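Local coordinates for protein nitroreductase (PDB 3EK3) that binds flavin mononucleotide and, as a member of the nitroreductase family, probably catalyses NAD(P)H-linked reduction of nitrogen-containing compounds, at residues Tyr91-Pro104 against Leu153-Leu167. Sequence-based numbering, arbitrary orientation.
Sequences YYHAPTLVIVSNEP and LGVPENHKVYGCVAL. With FMN (flavin mononucleotide), chain B.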
loop_
_atom_site.group_PDB
_atom_site.type_symbol
_atom_site.label_atom_id
_atom_site.label_comp_id
_atom_site.label_asym_id
_atom_site.label_seq_id
_atom_site.Cartn_x
_atom_site.Cartn_y
_atom_site.Cartn_z
ATOM N N TYR A 91 4.550 -15.161 -12.551
ATOM C CA TYR A 91 5.183 -13.851 -12.762
ATOM C C TYR A 91 5.291 -13.469 -14.235
ATOM O O TYR A 91 5.968 -12.506 -14.604
ATOM C CB TYR A 91 6.565 -13.753 -12.055
ATOM C CG TYR A 91 7.559 -14.746 -12.577
ATOM C CD1 TYR A 91 7.583 -16.033 -12.095
ATOM C CD2 TYR A 91 8.416 -14.435 -13.603
ATOM C CE1 TYR A 91 8.432 -16.966 -12.600
ATOM C CE2 TYR A 91 9.277 -15.363 -14.112
ATOM C CZ TYR A 91 9.286 -16.642 -13.606
ATOM O OH TYR A 91 10.123 -17.631 -14.108
ATOM N N TYR A 92 4.585 -14.198 -15.095
ATOM C CA TYR A 92 4.465 -13.834 -16.504
ATOM C C TYR A 92 5.791 -13.714 -17.264
ATOM O O TYR A 92 5.880 -12.959 -18.207
ATOM C CB TYR A 92 3.653 -12.537 -16.649
ATOM C CG TYR A 92 2.338 -12.603 -15.906
ATOM C CD1 TYR A 92 1.356 -13.485 -16.287
ATOM C CD2 TYR A 92 2.097 -11.782 -14.830
ATOM C CE1 TYR A 92 0.125 -13.559 -15.610
ATOM C CE2 TYR A 92 0.896 -11.839 -14.131
ATOM C CZ TYR A 92 -0.085 -12.735 -14.518
ATOM O OH TYR A 92 -1.290 -12.785 -13.830
ATOM N N HIS A 93 6.801 -14.472 -16.855
ATOM C CA HIS A 93 8.112 -14.459 -17.479
ATOM C C HIS A 93 8.777 -13.093 -17.465
ATOM O O HIS A 93 9.676 -12.813 -18.277
ATOM C CB HIS A 93 8.029 -15.059 -18.882
ATOM C CG HIS A 93 7.545 -16.468 -18.879
ATOM N ND1 HIS A 93 8.310 -17.503 -18.391
ATOM C CD2 HIS A 93 6.363 -17.012 -19.257
ATOM C CE1 HIS A 93 7.629 -18.630 -18.490
ATOM N NE2 HIS A 93 6.447 -18.359 -19.010
ATOM N N ALA A 94 8.390 -12.255 -16.495
ATOM C CA ALA A 94 9.136 -11.044 -16.197
ATOM C C ALA A 94 10.597 -11.418 -15.853
ATOM O O ALA A 94 10.853 -12.458 -15.255
ATOM C CB ALA A 94 8.473 -10.276 -15.044
ATOM N N PRO A 95 11.576 -10.590 -16.278
ATOM C CA PRO A 95 12.982 -10.918 -15.980
ATOM C C PRO A 95 13.419 -10.725 -14.518
ATOM O O PRO A 95 14.469 -11.255 -14.104
ATOM C CB PRO A 95 13.735 -9.966 -16.919
ATOM C CG PRO A 95 12.867 -8.824 -17.037
ATOM C CD PRO A 95 11.478 -9.382 -17.104
ATOM N N THR A 96 12.617 -9.981 -13.751
ATOM C CA THR A 96 12.867 -9.658 -12.334
ATOM C C THR A 96 11.563 -9.793 -11.540
ATOM O O THR A 96 10.499 -9.372 -11.990
ATOM C CB THR A 96 13.487 -8.247 -12.151
ATOM O OG1 THR A 96 14.828 -8.266 -12.647
ATOM C CG2 THR A 96 13.529 -7.807 -10.660
ATOM N N LEU A 97 11.661 -10.446 -10.388
ATOM C CA LEU A 97 10.598 -10.462 -9.404
ATOM C C LEU A 97 11.145 -10.025 -8.054
ATOM O O LEU A 97 12.100 -10.617 -7.553
ATOM C CB LEU A 97 10.044 -11.864 -9.275
ATOM C CG LEU A 97 8.831 -12.055 -8.385
ATOM C CD1 LEU A 97 7.582 -11.423 -8.988
ATOM C CD2 LEU A 97 8.628 -13.526 -8.183
ATOM N N VAL A 98 10.526 -9.014 -7.462
ATOM C CA VAL A 98 10.901 -8.560 -6.123
ATOM C C VAL A 98 9.927 -9.145 -5.111
ATOM O O VAL A 98 8.700 -8.885 -5.140
ATOM C CB VAL A 98 10.893 -7.062 -5.970
ATOM C CG1 VAL A 98 11.494 -6.629 -4.626
ATOM C CG2 VAL A 98 11.674 -6.431 -7.078
ATOM N N ILE A 99 10.466 -9.976 -4.240
ATOM C CA ILE A 99 9.670 -10.587 -3.187
ATOM C C ILE A 99 9.659 -9.658 -1.975
ATOM O O ILE A 99 10.706 -9.377 -1.414
ATOM C CB ILE A 99 10.278 -11.955 -2.769
ATOM C CG1 ILE A 99 10.346 -12.888 -3.992
ATOM C CG2 ILE A 99 9.457 -12.599 -1.634
ATOM C CD1 ILE A 99 11.159 -14.159 -3.797
ATOM N N VAL A 100 8.470 -9.219 -1.561
ATOM C CA VAL A 100 8.367 -8.214 -0.489
ATOM C C VAL A 100 7.797 -8.952 0.727
ATOM O O VAL A 100 6.674 -9.443 0.705
ATOM C CB VAL A 100 7.548 -6.967 -0.902
ATOM C CG1 VAL A 100 7.509 -5.926 0.266
ATOM C CG2 VAL A 100 8.162 -6.259 -2.171
ATOM N N SER A 101 8.603 -9.035 1.791
ATOM C CA SER A 101 8.251 -9.855 2.962
ATOM C C SER A 101 8.278 -8.992 4.219
ATOM O O SER A 101 8.854 -7.940 4.217
ATOM C CB SER A 101 9.209 -11.031 3.117
ATOM O OG SER A 101 10.556 -10.639 3.361
ATOM N N ASN A 102 7.675 -9.481 5.296
ATOM C CA ASN A 102 7.700 -8.755 6.562
ATOM C C ASN A 102 7.474 -9.753 7.645
ATOM O O ASN A 102 6.916 -10.807 7.391
ATOM C CB ASN A 102 6.610 -7.666 6.566
ATOM C CG ASN A 102 6.899 -6.496 7.547
ATOM O OD1 ASN A 102 7.888 -6.484 8.273
ATOM N ND2 ASN A 102 5.990 -5.522 7.574
ATOM N N GLU A 103 7.891 -9.410 8.862
ATOM C CA GLU A 103 7.504 -10.192 10.015
ATOM C C GLU A 103 6.027 -9.933 10.275
ATOM O O GLU A 103 5.513 -8.840 10.088
ATOM C CB GLU A 103 8.380 -9.858 11.219
ATOM C CG GLU A 103 8.270 -8.463 11.724
ATOM C CD GLU A 103 9.209 -8.190 12.930
ATOM O OE1 GLU A 103 10.410 -8.586 12.884
ATOM O OE2 GLU A 103 8.710 -7.573 13.900
ATOM N N PRO A 104 5.312 -10.972 10.678
ATOM C CA PRO A 104 3.887 -10.863 10.877
ATOM C C PRO A 104 3.447 -10.371 12.281
ATOM O O PRO A 104 2.258 -10.377 12.581
ATOM C CB PRO A 104 3.435 -12.282 10.609
ATOM C CG PRO A 104 4.559 -13.113 11.146
ATOM C CD PRO A 104 5.785 -12.361 10.799
ATOM N N LEU A 153 16.974 -18.112 -1.193
ATOM C CA LEU A 153 17.060 -16.816 -1.888
ATOM C C LEU A 153 17.401 -15.670 -0.941
ATOM O O LEU A 153 17.768 -14.592 -1.376
ATOM C CB LEU A 153 15.738 -16.508 -2.594
ATOM C CG LEU A 153 15.424 -17.395 -3.791
ATOM C CD1 LEU A 153 13.955 -17.149 -4.143
ATOM C CD2 LEU A 153 16.381 -17.088 -4.980
ATOM N N GLY A 154 17.225 -15.874 0.352
ATOM C CA GLY A 154 17.520 -14.813 1.324
ATOM C C GLY A 154 16.319 -14.150 1.960
ATOM O O GLY A 154 16.469 -13.172 2.684
ATOM N N VAL A 155 15.124 -14.677 1.716
ATOM C CA VAL A 155 13.937 -14.210 2.450
ATOM C C VAL A 155 14.055 -14.679 3.921
ATOM O O VAL A 155 14.305 -15.862 4.195
ATOM C CB VAL A 155 12.626 -14.768 1.858
ATOM C CG1 VAL A 155 11.423 -14.264 2.675
ATOM C CG2 VAL A 155 12.462 -14.392 0.373
ATOM N N PRO A 156 13.951 -13.737 4.892
ATOM C CA PRO A 156 14.051 -14.164 6.274
ATOM C C PRO A 156 13.041 -15.221 6.666
ATOM O O PRO A 156 11.878 -15.141 6.296
ATOM C CB PRO A 156 13.810 -12.866 7.065
ATOM C CG PRO A 156 14.232 -11.806 6.180
ATOM C CD PRO A 156 13.837 -12.279 4.782
ATOM N N GLU A 157 13.501 -16.194 7.423
ATOM C CA GLU A 157 12.660 -17.319 7.798
ATOM C C GLU A 157 11.476 -16.949 8.657
ATOM O O GLU A 157 10.508 -17.696 8.688
ATOM C CB GLU A 157 13.483 -18.385 8.506
ATOM C CG GLU A 157 14.487 -18.989 7.551
ATOM C CD GLU A 157 15.326 -20.081 8.161
ATOM O OE1 GLU A 157 14.788 -21.178 8.422
ATOM O OE2 GLU A 157 16.531 -19.834 8.360
ATOM N N ASN A 158 11.568 -15.828 9.371
ATOM C CA ASN A 158 10.487 -15.342 10.224
ATOM C C ASN A 158 9.541 -14.380 9.510
ATOM O O ASN A 158 8.677 -13.787 10.145
ATOM C CB ASN A 158 11.074 -14.651 11.475
ATOM C CG ASN A 158 11.743 -13.344 11.150
ATOM O OD1 ASN A 158 12.531 -13.262 10.222
ATOM N ND2 ASN A 158 11.406 -12.302 11.893
ATOM N N HIS A 159 9.714 -14.218 8.205
ATOM C CA HIS A 159 8.862 -13.333 7.428
ATOM C C HIS A 159 7.811 -14.130 6.713
ATOM O O HIS A 159 8.026 -15.301 6.371
ATOM C CB HIS A 159 9.693 -12.606 6.387
ATOM C CG HIS A 159 10.396 -11.393 6.907
ATOM N ND1 HIS A 159 10.811 -10.363 6.082
ATOM C CD2 HIS A 159 10.757 -11.047 8.167
ATOM C CE1 HIS A 159 11.396 -9.433 6.819
ATOM N NE2 HIS A 159 11.376 -9.827 8.088
ATOM N N LYS A 160 6.681 -13.493 6.456
ATOM C CA LYS A 160 5.730 -13.988 5.474
ATOM C C LYS A 160 5.849 -13.113 4.251
ATOM O O LYS A 160 6.340 -11.995 4.327
ATOM C CB LYS A 160 4.309 -13.899 6.009
ATOM C CG LYS A 160 4.079 -14.628 7.320
ATOM C CD LYS A 160 4.619 -16.039 7.318
ATOM C CE LYS A 160 4.231 -16.770 8.602
ATOM N NZ LYS A 160 5.012 -18.011 8.740
ATOM N N VAL A 161 5.411 -13.628 3.102
ATOM C CA VAL A 161 5.516 -12.868 1.857
ATOM C C VAL A 161 4.152 -12.213 1.647
ATOM O O VAL A 161 3.159 -12.916 1.476
ATOM C CB VAL A 161 5.872 -13.768 0.650
ATOM C CG1 VAL A 161 5.861 -12.957 -0.635
ATOM C CG2 VAL A 161 7.277 -14.385 0.852
ATOM N N TYR A 162 4.090 -10.881 1.709
ATOM C CA TYR A 162 2.824 -10.155 1.541
ATOM C C TYR A 162 2.506 -9.758 0.073
ATOM O O TYR A 162 1.320 -9.597 -0.291
ATOM C CB TYR A 162 2.828 -8.953 2.479
ATOM C CG TYR A 162 2.709 -9.430 3.921
ATOM C CD1 TYR A 162 1.470 -9.716 4.463
ATOM C CD2 TYR A 162 3.837 -9.625 4.719
ATOM C CE1 TYR A 162 1.362 -10.217 5.792
ATOM C CE2 TYR A 162 3.736 -10.118 6.012
ATOM C CZ TYR A 162 2.509 -10.399 6.553
ATOM O OH TYR A 162 2.387 -10.876 7.854
ATOM N N GLY A 163 3.528 -9.541 -0.741
ATOM C CA GLY A 163 3.314 -9.384 -2.176
ATOM C C GLY A 163 4.617 -9.398 -2.945
ATOM O O GLY A 163 5.691 -9.291 -2.344
ATOM N N CYS A 164 4.522 -9.612 -4.253
ATOM C CA CYS A 164 5.705 -9.544 -5.100
ATOM C C CYS A 164 5.463 -8.569 -6.267
ATOM O O CYS A 164 4.326 -8.320 -6.680
ATOM C CB CYS A 164 6.113 -10.926 -5.621
ATOM S SG CYS A 164 6.448 -12.160 -4.375
ATOM N N VAL A 165 6.559 -8.032 -6.772
ATOM C CA VAL A 165 6.555 -7.127 -7.893
ATOM C C VAL A 165 7.307 -7.702 -9.076
ATOM O O VAL A 165 8.531 -7.823 -9.020
ATOM C CB VAL A 165 7.239 -5.828 -7.461
ATOM C CG1 VAL A 165 7.322 -4.767 -8.588
ATOM C CG2 VAL A 165 6.555 -5.220 -6.184
ATOM N N ALA A 166 6.583 -8.004 -10.165
ATOM C CA ALA A 166 7.207 -8.345 -11.421
ATOM C C ALA A 166 7.692 -7.065 -12.030
ATOM O O ALA A 166 6.987 -6.047 -11.967
ATOM C CB ALA A 166 6.203 -9.037 -12.394
ATOM N N LEU A 167 8.881 -7.107 -12.620
ATOM C CA LEU A 167 9.417 -5.945 -13.307
ATOM C C LEU A 167 10.047 -6.329 -14.634
ATOM O O LEU A 167 10.712 -7.359 -14.751
ATOM C CB LEU A 167 10.494 -5.248 -12.457
ATOM C CG LEU A 167 10.135 -4.624 -11.115
ATOM C CD1 LEU A 167 11.426 -4.318 -10.373
ATOM C CD2 LEU A 167 9.255 -3.366 -11.258
HETATM N N1 FMN B . -2.412 -9.250 -10.799
HETATM C C2 FMN B . -1.955 -10.477 -11.221
HETATM O O2 FMN B . -1.786 -10.702 -12.423
HETATM N N3 FMN B . -1.709 -11.502 -10.332
HETATM C C4 FMN B . -1.922 -11.308 -9.011
HETATM O O4 FMN B . -1.481 -12.173 -8.236
HETATM C C4A FMN B . -2.371 -10.055 -8.572
HETATM N N5 FMN B . -2.572 -9.834 -7.233
HETATM C C5A FMN B . -2.982 -8.604 -6.758
HETATM C C6 FMN B . -3.135 -8.415 -5.384
HETATM C C7 FMN B . -3.511 -7.174 -4.874
HETATM C C7M FMN B . -3.479 -6.905 -3.370
HETATM C C8 FMN B . -3.696 -6.108 -5.763
HETATM C C8M FMN B . -3.635 -4.696 -5.230
HETATM C C9 FMN B . -3.537 -6.303 -7.139
HETATM C C9A FMN B . -3.174 -7.545 -7.653
HETATM N N10 FMN B . -3.021 -7.777 -9.030
HETATM C C10 FMN B . -2.582 -9.002 -9.472
HETATM C "C1'" FMN B . -3.210 -6.662 -10.031
HETATM C "C2'" FMN B . -4.698 -6.328 -10.183
HETATM O "O2'" FMN B . -5.347 -7.330 -10.946
HETATM C "C3'" FMN B . -4.797 -5.003 -10.920
HETATM O "O3'" FMN B . -4.322 -3.993 -10.057
HETATM C "C4'" FMN B . -6.246 -4.647 -11.308
HETATM O "O4'" FMN B . -6.727 -5.544 -12.300
HETATM C "C5'" FMN B . -6.333 -3.216 -11.833
HETATM O "O5'" FMN B . -5.559 -3.080 -13.018
HETATM P P FMN B . -4.372 -1.984 -13.153
HETATM O O1P FMN B . -4.919 -0.675 -12.739
HETATM O O2P FMN B . -3.808 -2.066 -14.584
HETATM O O3P FMN B . -3.308 -2.309 -12.134
HETATM O O HOH W 1 12.109 -8.943 10.658
#
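The imidazole of His159 lies with one face against the Asn102-Glu103 peptide, Glu103 N standing 3.4 Å above the ring plane, while Pro156 CG covers the centre of the opposite face. In the ring plane, His159 ND1 shares a 2.7 Å hydrogen bond with Ser101 OG, brought to the ring edge by chi1 63°; a water links His159 NE2 to Glu103 OE1. Contacts on both faces and at both nitrogens should hold the ring's rotation. Next to it, strands 96-102 and 160-168 run antiparallel, with a nearly straight bond from Val98 N to Val165 O (2.8 Å, 172°). At Val100 a classic bulge shifts the register: Val100 O accepts Tyr162 N at 3.1 Å and, weakly, Gly163 N. From the bulge, Tyr162 turns a ring edge to Asn102, its CE2 near Asn102 O and CB, and its OH comes 3.3 Å from Pro104 CB. One sheet face carries Leu97, Ile99, Val161 and Cys164; Ile99 CG2 packs on Val161 CG1 at 3.7 Å. Val98, Val165 and Leu167 line the other. Just before strand 96-102, a type I' turn carries Tyr92, whose OH donates to FMN O2 at 2.6 Å. The pair forms the inner strands of the nitroreductase fold's central antiparallel sheet, flanked by strands 50-54 and 130-134; helix 57-72 meets Leu97 on one face, and helix 109-126 meets Val165 on the other.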